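Local coordinates for protein thymidylate synthase ThyX (Streptomyces cacaoi subsp. asoensis, PDB 4P5A) that probably catalyses the FAD-dependent reductive methylation of dUMP to dTMP with methylenetetrahydrofolate as methyl donor, working as a homotetramer, at residues Ser191-Arg196 with Arg207-Val212; Pro4-Arg9 with Ala104-Pro109. All coordinates share one frame; numbering follows the deposited sequence.

Interaction 1: residues Ser191-Arg196 with Arg207-Val212. With FAD (flavin-adenine dinucleotide), chain H.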
loop_
_atom_site.group_PDB
_atom_site.type_symbol
_atom_site.label_atom_id
_atom_site.label_comp_id
_atom_site.label_asym_id
_atom_site.label_seq_id
_atom_site.Cartn_x
_atom_site.Cartn_y
_atom_site.Cartn_z
ATOM N N SER B 191 -8.907 6.339 -14.452
ATOM C CA SER B 191 -8.751 5.378 -15.603
ATOM C C SER B 191 -9.721 4.268 -15.430
ATOM O O SER B 191 -10.242 3.741 -16.402
ATOM C CB SER B 191 -7.338 4.820 -15.627
ATOM O OG SER B 191 -7.108 4.048 -16.792
ATOM N N LEU B 192 -10.045 3.913 -14.204
ATOM C CA LEU B 192 -10.950 2.708 -14.002
ATOM C C LEU B 192 -12.441 3.126 -13.829
ATOM O O LEU B 192 -13.346 2.357 -14.132
ATOM C CB LEU B 192 -10.533 1.967 -12.702
ATOM C CG LEU B 192 -9.247 1.217 -12.827
ATOM C CD1 LEU B 192 -8.750 0.835 -11.301
ATOM C CD2 LEU B 192 -9.458 -0.049 -13.733
ATOM N N ARG B 193 -12.696 4.314 -13.287
ATOM C CA ARG B 193 -14.045 4.720 -12.844
ATOM C C ARG B 193 -14.655 5.772 -13.806
ATOM O O ARG B 193 -15.668 6.394 -13.460
ATOM C CB ARG B 193 -14.069 5.274 -11.417
ATOM C CG ARG B 193 -13.571 4.258 -10.430
ATOM C CD ARG B 193 -14.353 2.914 -10.430
ATOM N NE ARG B 193 -13.923 2.045 -9.260
ATOM C CZ ARG B 193 -14.548 0.900 -8.983
ATOM N NH1 ARG B 193 -15.598 0.469 -9.779
ATOM N NH2 ARG B 193 -14.176 0.196 -7.913
ATOM N N THR B 194 -14.069 5.934 -14.979
ATOM C CA THR B 194 -14.786 6.682 -16.031
ATOM C C THR B 194 -14.822 5.787 -17.283
ATOM O O THR B 194 -13.849 5.044 -17.599
ATOM C CB THR B 194 -14.162 8.005 -16.377
ATOM O OG1 THR B 194 -12.801 7.805 -16.792
ATOM C CG2 THR B 194 -14.236 8.943 -15.229
ATOM N N HIS B 195 -15.948 5.888 -18.015
ATOM C CA HIS B 195 -16.090 5.106 -19.284
ATOM C C HIS B 195 -15.822 6.074 -20.449
ATOM O O HIS B 195 -16.681 6.870 -20.788
ATOM C CB HIS B 195 -17.528 4.599 -19.383
ATOM C CG HIS B 195 -17.801 3.879 -20.670
ATOM N ND1 HIS B 195 -18.498 4.460 -21.718
ATOM C CD2 HIS B 195 -17.437 2.643 -21.098
ATOM C CE1 HIS B 195 -18.546 3.612 -22.741
ATOM N NE2 HIS B 195 -17.925 2.495 -22.386
ATOM N N ARG B 196 -14.656 5.964 -21.058
ATOM C CA ARG B 196 -14.248 6.857 -22.110
ATOM C C ARG B 196 -13.826 6.050 -23.330
ATOM O O ARG B 196 -12.714 5.496 -23.356
ATOM C CB ARG B 196 -13.106 7.735 -21.636
ATOM C CG ARG B 196 -13.565 8.651 -20.520
ATOM C CD ARG B 196 -14.599 9.690 -21.025
ATOM N NE ARG B 196 -14.871 10.564 -19.895
ATOM C CZ ARG B 196 -15.809 10.387 -18.982
ATOM N NH1 ARG B 196 -16.733 9.407 -19.034
ATOM N NH2 ARG B 196 -15.856 11.260 -18.042
ATOM N N ARG B 207 -22.658 3.720 -13.517
ATOM C CA ARG B 207 -22.770 5.151 -13.719
ATOM C C ARG B 207 -22.577 6.036 -12.452
ATOM O O ARG B 207 -22.006 7.149 -12.512
ATOM C CB ARG B 207 -24.193 5.388 -14.315
ATOM C CG ARG B 207 -24.404 6.878 -14.524
ATOM C CD ARG B 207 -23.478 7.453 -15.660
ATOM N NE ARG B 207 -23.791 8.906 -15.717
ATOM C CZ ARG B 207 -22.886 9.878 -15.760
ATOM N NH1 ARG B 207 -21.603 9.583 -15.851
ATOM N NH2 ARG B 207 -23.272 11.162 -15.730
ATOM N N GLU B 208 -23.024 5.553 -11.286
ATOM C CA GLU B 208 -22.979 6.400 -10.104
ATOM C C GLU B 208 -21.550 6.689 -9.639
ATOM O O GLU B 208 -21.195 7.857 -9.292
ATOM C CB GLU B 208 -23.822 5.794 -8.959
ATOM C CG GLU B 208 -25.429 5.935 -9.179
ATOM C CD GLU B 208 -25.987 4.947 -10.219
ATOM O OE1 GLU B 208 -27.058 5.245 -10.820
ATOM O OE2 GLU B 208 -25.331 3.948 -10.568
ATOM N N ILE B 209 -20.680 5.672 -9.622
ATOM C CA ILE B 209 -19.285 6.003 -9.327
ATOM C C ILE B 209 -18.626 6.844 -10.383
ATOM O O ILE B 209 -17.783 7.714 -10.068
ATOM C CB ILE B 209 -18.426 4.701 -8.945
ATOM C CG1 ILE B 209 -17.015 5.101 -8.434
ATOM C CG2 ILE B 209 -18.263 3.838 -10.210
ATOM C CD1 ILE B 209 -17.127 5.828 -7.057
ATOM N N GLU B 210 -19.128 6.704 -11.607
ATOM C CA GLU B 210 -18.611 7.554 -12.684
ATOM C C GLU B 210 -18.999 9.005 -12.396
ATOM O O GLU B 210 -18.228 9.903 -12.710
ATOM C CB GLU B 210 -19.133 7.110 -14.036
ATOM C CG GLU B 210 -18.483 7.948 -15.186
ATOM C CD GLU B 210 -18.972 7.470 -16.554
ATOM O OE1 GLU B 210 -18.111 7.473 -17.405
ATOM O OE2 GLU B 210 -20.205 7.186 -16.781
ATOM N N MET B 211 -20.209 9.262 -11.884
ATOM C CA MET B 211 -20.559 10.639 -11.484
ATOM C C MET B 211 -19.652 11.235 -10.428
ATOM O O MET B 211 -19.323 12.424 -10.472
ATOM C CB MET B 211 -22.018 10.678 -11.017
ATOM C CG MET B 211 -23.000 10.249 -12.162
ATOM S SD MET B 211 -24.642 9.933 -11.432
ATOM C CE MET B 211 -25.071 11.550 -10.780
ATOM N N VAL B 212 -19.257 10.408 -9.463
ATOM C CA VAL B 212 -18.252 10.844 -8.464
ATOM C C VAL B 212 -17.002 11.202 -9.186
ATOM O O VAL B 212 -16.384 12.304 -8.923
ATOM C CB VAL B 212 -17.984 9.709 -7.423
ATOM C CG1 VAL B 212 -16.775 10.088 -6.486
ATOM C CG2 VAL B 212 -19.285 9.398 -6.576
HETATM P PA FAD H . -5.919 0.225 -5.818
HETATM O O1A FAD H . -5.964 1.688 -5.692
HETATM O O2A FAD H . -6.381 -0.653 -4.779
HETATM O O5B FAD H . -4.467 -0.165 -6.220
HETATM C C5B FAD H . -3.758 0.560 -7.303
HETATM C C4B FAD H . -2.624 -0.274 -7.833
HETATM O O4B FAD H . -1.728 -0.576 -6.744
HETATM C C3B FAD H . -3.078 -1.617 -8.312
HETATM O O3B FAD H . -3.543 -1.544 -9.682
HETATM C C2B FAD H . -1.810 -2.483 -8.216
HETATM O O2B FAD H . -0.917 -2.042 -9.303
HETATM C C1B FAD H . -1.185 -1.946 -6.891
HETATM N N9A FAD H . -1.562 -2.705 -5.684
HETATM C C8A FAD H . -2.098 -2.178 -4.569
HETATM N N7A FAD H . -2.230 -3.109 -3.626
HETATM C C5A FAD H . -1.688 -4.279 -4.151
HETATM C C6A FAD H . -1.500 -5.610 -3.700
HETATM N N6A FAD H . -1.845 -6.016 -2.438
HETATM N N1A FAD H . -0.933 -6.501 -4.578
HETATM C C2A FAD H . -0.508 -6.141 -5.811
HETATM N N3A FAD H . -0.670 -4.877 -6.282
HETATM C C4A FAD H . -1.298 -3.971 -5.478
HETATM N N1 FAD H . -14.071 -6.245 -7.419
HETATM C C2 FAD H . -14.519 -7.430 -6.894
HETATM O O2 FAD H . -14.333 -7.767 -5.736
HETATM N N3 FAD H . -15.350 -8.216 -7.659
HETATM C C4 FAD H . -15.723 -7.829 -8.940
HETATM O O4 FAD H . -16.428 -8.649 -9.590
HETATM C C4X FAD H . -15.238 -6.623 -9.479
HETATM N N5 FAD H . -15.461 -6.226 -10.817
HETATM C C5X FAD H . -15.095 -4.907 -11.218
HETATM C C6 FAD H . -15.504 -4.309 -12.432
HETATM C C7 FAD H . -15.105 -3.018 -12.814
HETATM C C7M FAD H . -15.643 -2.529 -14.169
HETATM C C8 FAD H . -14.315 -2.179 -11.978
HETATM C C8M FAD H . -13.809 -0.764 -12.403
HETATM C C9 FAD H . -13.905 -2.741 -10.746
HETATM C C9A FAD H . -14.336 -4.062 -10.355
HETATM N N10 FAD H . -13.921 -4.612 -9.113
HETATM C C10 FAD H . -14.414 -5.850 -8.696
HETATM C "C1'" FAD H . -13.127 -3.797 -8.147
HETATM C "C2'" FAD H . -11.645 -4.037 -8.678
HETATM O "O2'" FAD H . -11.211 -5.421 -8.525
HETATM C "C3'" FAD H . -10.634 -3.244 -7.810
HETATM O "O3'" FAD H . -10.770 -3.502 -6.400
HETATM C "C4'" FAD H . -10.812 -1.646 -8.010
HETATM O "O4'" FAD H . -11.058 -1.396 -9.354
HETATM C "C5'" FAD H . -9.523 -0.942 -7.512
HETATM O "O5'" FAD H . -8.508 -1.137 -8.519
HETATM P P FAD H . -7.000 -1.401 -8.004
HETATM O O1P FAD H . -6.865 -2.594 -7.113
HETATM O O2P FAD H . -6.205 -1.463 -9.244
HETATM O O3P FAD H . -6.654 -0.105 -7.152
#
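At the wall of the flavin and nucleotide pocket, the end of helix 183-193 and the residues after it meet the first turns of helix 207-223: Arg193 lines the pocket, Ile209 backs its aliphatic part, and Glu210 makes the polar contacts with the loop. The aliphatic part of Arg193 lies obliquely across Ile209: CD sits 4.0 Å from both CG1 and CG2 of Ile209. The Arg193 chain is bent at chi2, and its guanidinium goes on past Ile209 to the flavin, whose methyl carbon C8M lies over one face of the group, 3.4 Å from Arg193 NH1. The polar end has other partners: NE bonds to His87 and NH2 to O2 of the bound 5-bromo-UMP, in keeping with the predicted role of Arg193 in activating dUMP. Leu192 touches the cofactor as well, its CD1 3.4 Å from FAD O5'.

Glu210 CG stands anti to the backbone N (chi1 -175°) and the chain beyond is extended, which carries the carboxylate across to the loop. There OE1 accepts His195 N at 2.8 Å with a nearly straight N-H...O angle of 171°, although the donor stands above the carboxylate plane. Arg196 NH1 forms a salt bridge with OE1, the hydrogen bond in it weak; Arg196 has two conformers, making this link doubtful. The other oxygen, OE2, receives Arg207 NH1 at 2.9 Å, while Met211 CG covers one face of that guanidinium. Glu214 pairs with both arginines, extending the network. Arg193 O, buried here without a hydrogen-bond partner in the model, receives a CA-H...O contact from Glu210 CA at 3.3 Å. Paired with Arg207 and, less certainly, Arg196, the carboxylate probably stays ionised, and it ties down the backbone at His195, two residues beyond Arg193.

Interaction 2: residues Pro4-Arg9 with Ala104-Pro109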
loop_
_atom_site.group_PDB
_atom_site.type_symbol
_atom_site.label_atom_id
_atom_site.label_comp_id
_atom_site.label_asym_id
_atom_site.label_seq_id
_atom_site.Cartn_x
_atom_site.Cartn_y
_atom_site.Cartn_z
ATOM N N PRO B 4 -41.322 9.626 10.608
ATOM C CA PRO B 4 -40.535 10.450 9.679
ATOM C C PRO B 4 -40.563 9.902 8.229
ATOM O O PRO B 4 -40.398 8.680 7.980
ATOM C CB PRO B 4 -39.111 10.466 10.292
ATOM C CG PRO B 4 -39.071 9.310 11.311
ATOM C CD PRO B 4 -40.473 8.671 11.355
ATOM N N ARG B 5 -40.833 10.817 7.295
ATOM C CA ARG B 5 -40.925 10.521 5.863
ATOM C C ARG B 5 -39.500 10.278 5.305
ATOM O O ARG B 5 -38.503 10.896 5.764
ATOM C CB ARG B 5 -41.533 11.719 5.141
ATOM C CG ARG B 5 -42.419 11.369 3.980
ATOM C CD ARG B 5 -43.889 11.452 4.399
ATOM N NE ARG B 5 -44.794 11.558 3.246
ATOM C CZ ARG B 5 -46.071 11.148 3.262
ATOM N NH1 ARG B 5 -46.572 10.589 4.378
ATOM N NH2 ARG B 5 -46.849 11.286 2.166
ATOM N N ILE B 6 -39.414 9.394 4.326
ATOM C CA ILE B 6 -38.166 9.215 3.660
ATOM C C ILE B 6 -37.988 10.340 2.634
ATOM O O ILE B 6 -38.977 10.913 2.100
ATOM C CB ILE B 6 -38.095 7.868 2.919
ATOM C CG1 ILE B 6 -39.188 7.718 1.826
ATOM C CG2 ILE B 6 -38.227 6.600 3.910
ATOM C CD1 ILE B 6 -38.803 6.601 0.843
ATOM N N GLU B 7 -36.728 10.562 2.215
ATOM C CA GLU B 7 -36.415 11.460 1.150
ATOM C C GLU B 7 -35.744 10.688 -0.024
ATOM O O GLU B 7 -34.734 9.945 0.194
ATOM C CB GLU B 7 -35.505 12.577 1.660
ATOM C CG GLU B 7 -35.070 13.466 0.540
ATOM C CD GLU B 7 -33.986 14.475 0.943
ATOM O OE1 GLU B 7 -33.286 14.329 1.989
ATOM O OE2 GLU B 7 -33.827 15.435 0.163
ATOM N N LEU B 8 -36.316 10.757 -1.238
ATOM C CA LEU B 8 -35.618 10.222 -2.400
ATOM C C LEU B 8 -34.808 11.287 -3.103
ATOM O O LEU B 8 -35.302 12.368 -3.388
ATOM C CB LEU B 8 -36.559 9.635 -3.429
ATOM C CG LEU B 8 -37.583 8.675 -2.831
ATOM C CD1 LEU B 8 -38.634 8.400 -3.939
ATOM C CD2 LEU B 8 -36.885 7.413 -2.464
ATOM N N ARG B 9 -33.567 10.957 -3.447
ATOM C CA ARG B 9 -32.683 11.914 -4.143
ATOM C C ARG B 9 -31.976 11.178 -5.257
ATOM O O ARG B 9 -31.866 9.958 -5.210
ATOM C CB ARG B 9 -31.642 12.497 -3.181
ATOM C CG ARG B 9 -32.168 13.105 -1.902
ATOM C CD ARG B 9 -31.058 13.780 -1.065
ATOM N NE ARG B 9 -30.451 14.938 -1.750
ATOM C CZ ARG B 9 -30.687 16.220 -1.461
ATOM N NH1 ARG B 9 -31.512 16.561 -0.477
ATOM N NH2 ARG B 9 -30.072 17.170 -2.155
ATOM N N ALA B 104 -32.925 9.766 6.592
ATOM C CA ALA B 104 -33.824 9.039 5.724
ATOM C C ALA B 104 -33.651 9.486 4.282
ATOM O O ALA B 104 -34.601 9.821 3.629
ATOM C CB ALA B 104 -35.308 9.231 6.180
ATOM N N ALA B 105 -32.418 9.452 3.767
ATOM C CA ALA B 105 -32.195 9.870 2.374
ATOM C C ALA B 105 -31.721 8.688 1.630
ATOM O O ALA B 105 -30.767 7.977 2.101
ATOM C CB ALA B 105 -31.222 10.990 2.278
ATOM N N PHE B 106 -32.331 8.437 0.470
ATOM C CA PHE B 106 -32.123 7.161 -0.278
ATOM C C PHE B 106 -31.979 7.528 -1.731
ATOM O O PHE B 106 -32.681 8.440 -2.247
ATOM C CB PHE B 106 -33.307 6.139 -0.108
ATOM C CG PHE B 106 -33.548 5.781 1.275
ATOM C CD1 PHE B 106 -34.479 6.462 2.015
ATOM C CD2 PHE B 106 -32.716 4.829 1.905
ATOM C CE1 PHE B 106 -34.664 6.217 3.349
ATOM C CE2 PHE B 106 -32.889 4.542 3.309
ATOM C CZ PHE B 106 -33.888 5.218 4.005
ATOM N N TYR B 107 -31.073 6.842 -2.445
ATOM C CA TYR B 107 -30.845 7.155 -3.827
ATOM C C TYR B 107 -31.820 6.410 -4.796
ATOM O O TYR B 107 -32.057 5.195 -4.674
ATOM C CB TYR B 107 -29.367 6.734 -4.233
ATOM C CG TYR B 107 -29.049 6.889 -5.706
ATOM C CD1 TYR B 107 -29.110 5.773 -6.581
ATOM C CD2 TYR B 107 -28.715 8.151 -6.252
ATOM C CE1 TYR B 107 -28.859 5.911 -7.932
ATOM C CE2 TYR B 107 -28.446 8.300 -7.625
ATOM C CZ TYR B 107 -28.531 7.206 -8.443
ATOM O OH TYR B 107 -28.256 7.304 -9.804
ATOM N N VAL B 108 -32.291 7.156 -5.800
ATOM C CA VAL B 108 -32.991 6.506 -6.936
ATOM C C VAL B 108 -32.440 7.175 -8.172
ATOM O O VAL B 108 -32.165 8.367 -8.158
ATOM C CB VAL B 108 -34.617 6.719 -6.828
ATOM C CG1 VAL B 108 -35.191 5.996 -5.637
ATOM C CG2 VAL B 108 -34.932 8.180 -6.800
ATOM N N PRO B 109 -32.311 6.439 -9.263
ATOM C CA PRO B 109 -31.735 7.043 -10.471
ATOM C C PRO B 109 -32.638 8.134 -11.039
ATOM O O PRO B 109 -33.859 8.019 -10.904
ATOM C CB PRO B 109 -31.586 5.871 -11.423
ATOM C CG PRO B 109 -32.362 4.648 -10.787
ATOM C CD PRO B 109 -32.683 5.014 -9.368
#
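Arg5 O rests 3.6 Å from the methyl carbon CB of Ala104, the first touch of the N-terminal segment on 104-109. Next comes Ile6, whose chi1 of 60° puts CG1 between the backbone N and the carbonyl carbon and turns the other branch, CG2, onto Phe106. The two side chains cross at about a right angle, with Ile6 CG2 3.6 Å from ring atom CE1 of Phe106; the approach is oblique to the ring. Glu7 then begins the regular pairing: its N donates to Ala104 O at 2.7 Å, and its carbonyl O accepts Phe106 N at 2.9 Å. These two bonds straddle Ala105, whose CA also brings its hydrogen against Glu7 O.

Such straddling is the ladder of parallel strands, and 7-9 with 105-107 form a two-stranded parallel sheet whose short axes run 35° apart. Beyond this pair, Ala105 is backbone-bonded to Tyr174 and Tyr107 to Ser172. Leu8 points to the face that carries Phe106, where helix 131-157 packs through Thr142 and Tyr145. Leu8 CD2 reaches Val108 CG1 at 3.9 Å, the two side chains meeting at a slant, and Tyr145 lies against both of them. Arg9 repeats the pattern of Glu7 two residues on. Its N bonds to Phe106 O and its O accepts Val108 N, each at 2.9 Å, so that Tyr107 is the residue straddled; the Tyr107 CA approaches Arg9 O at 3.3 Å. On the face that carries Glu7, Ala105 and Tyr107, the Arg9 side chain passes Ala105 and touches Tyr174. Its NE is paired with Asp11, and its NH1 forms a salt bridge with Glu7 OE2, though the hydrogen bond in it is weak and a second Arg9 conformer makes it doubtful.

From the N terminus, residues 4-9 pair with 104-109, so interaction 2 closes a long loop of 94 residues that includes strands 13-20, 69-77 and 91-94 and helix 78-84. Interaction 1 opens only later, and its loop is short: ten residues without helix or strand separate 191-196 from 207-212. The two are therefore in series, neither nested nor crossed. Interaction 2 joins the N-terminal segment to strand 105-107 beside helix 131-157, whereas interaction 1 joins two consecutive helices beside the bound flavin and nucleotide. Their centres lie 23 Å apart, yet they touch through Tyr107 OH and Glu208 OE1, at 2.6 Å a probable hydrogen bond.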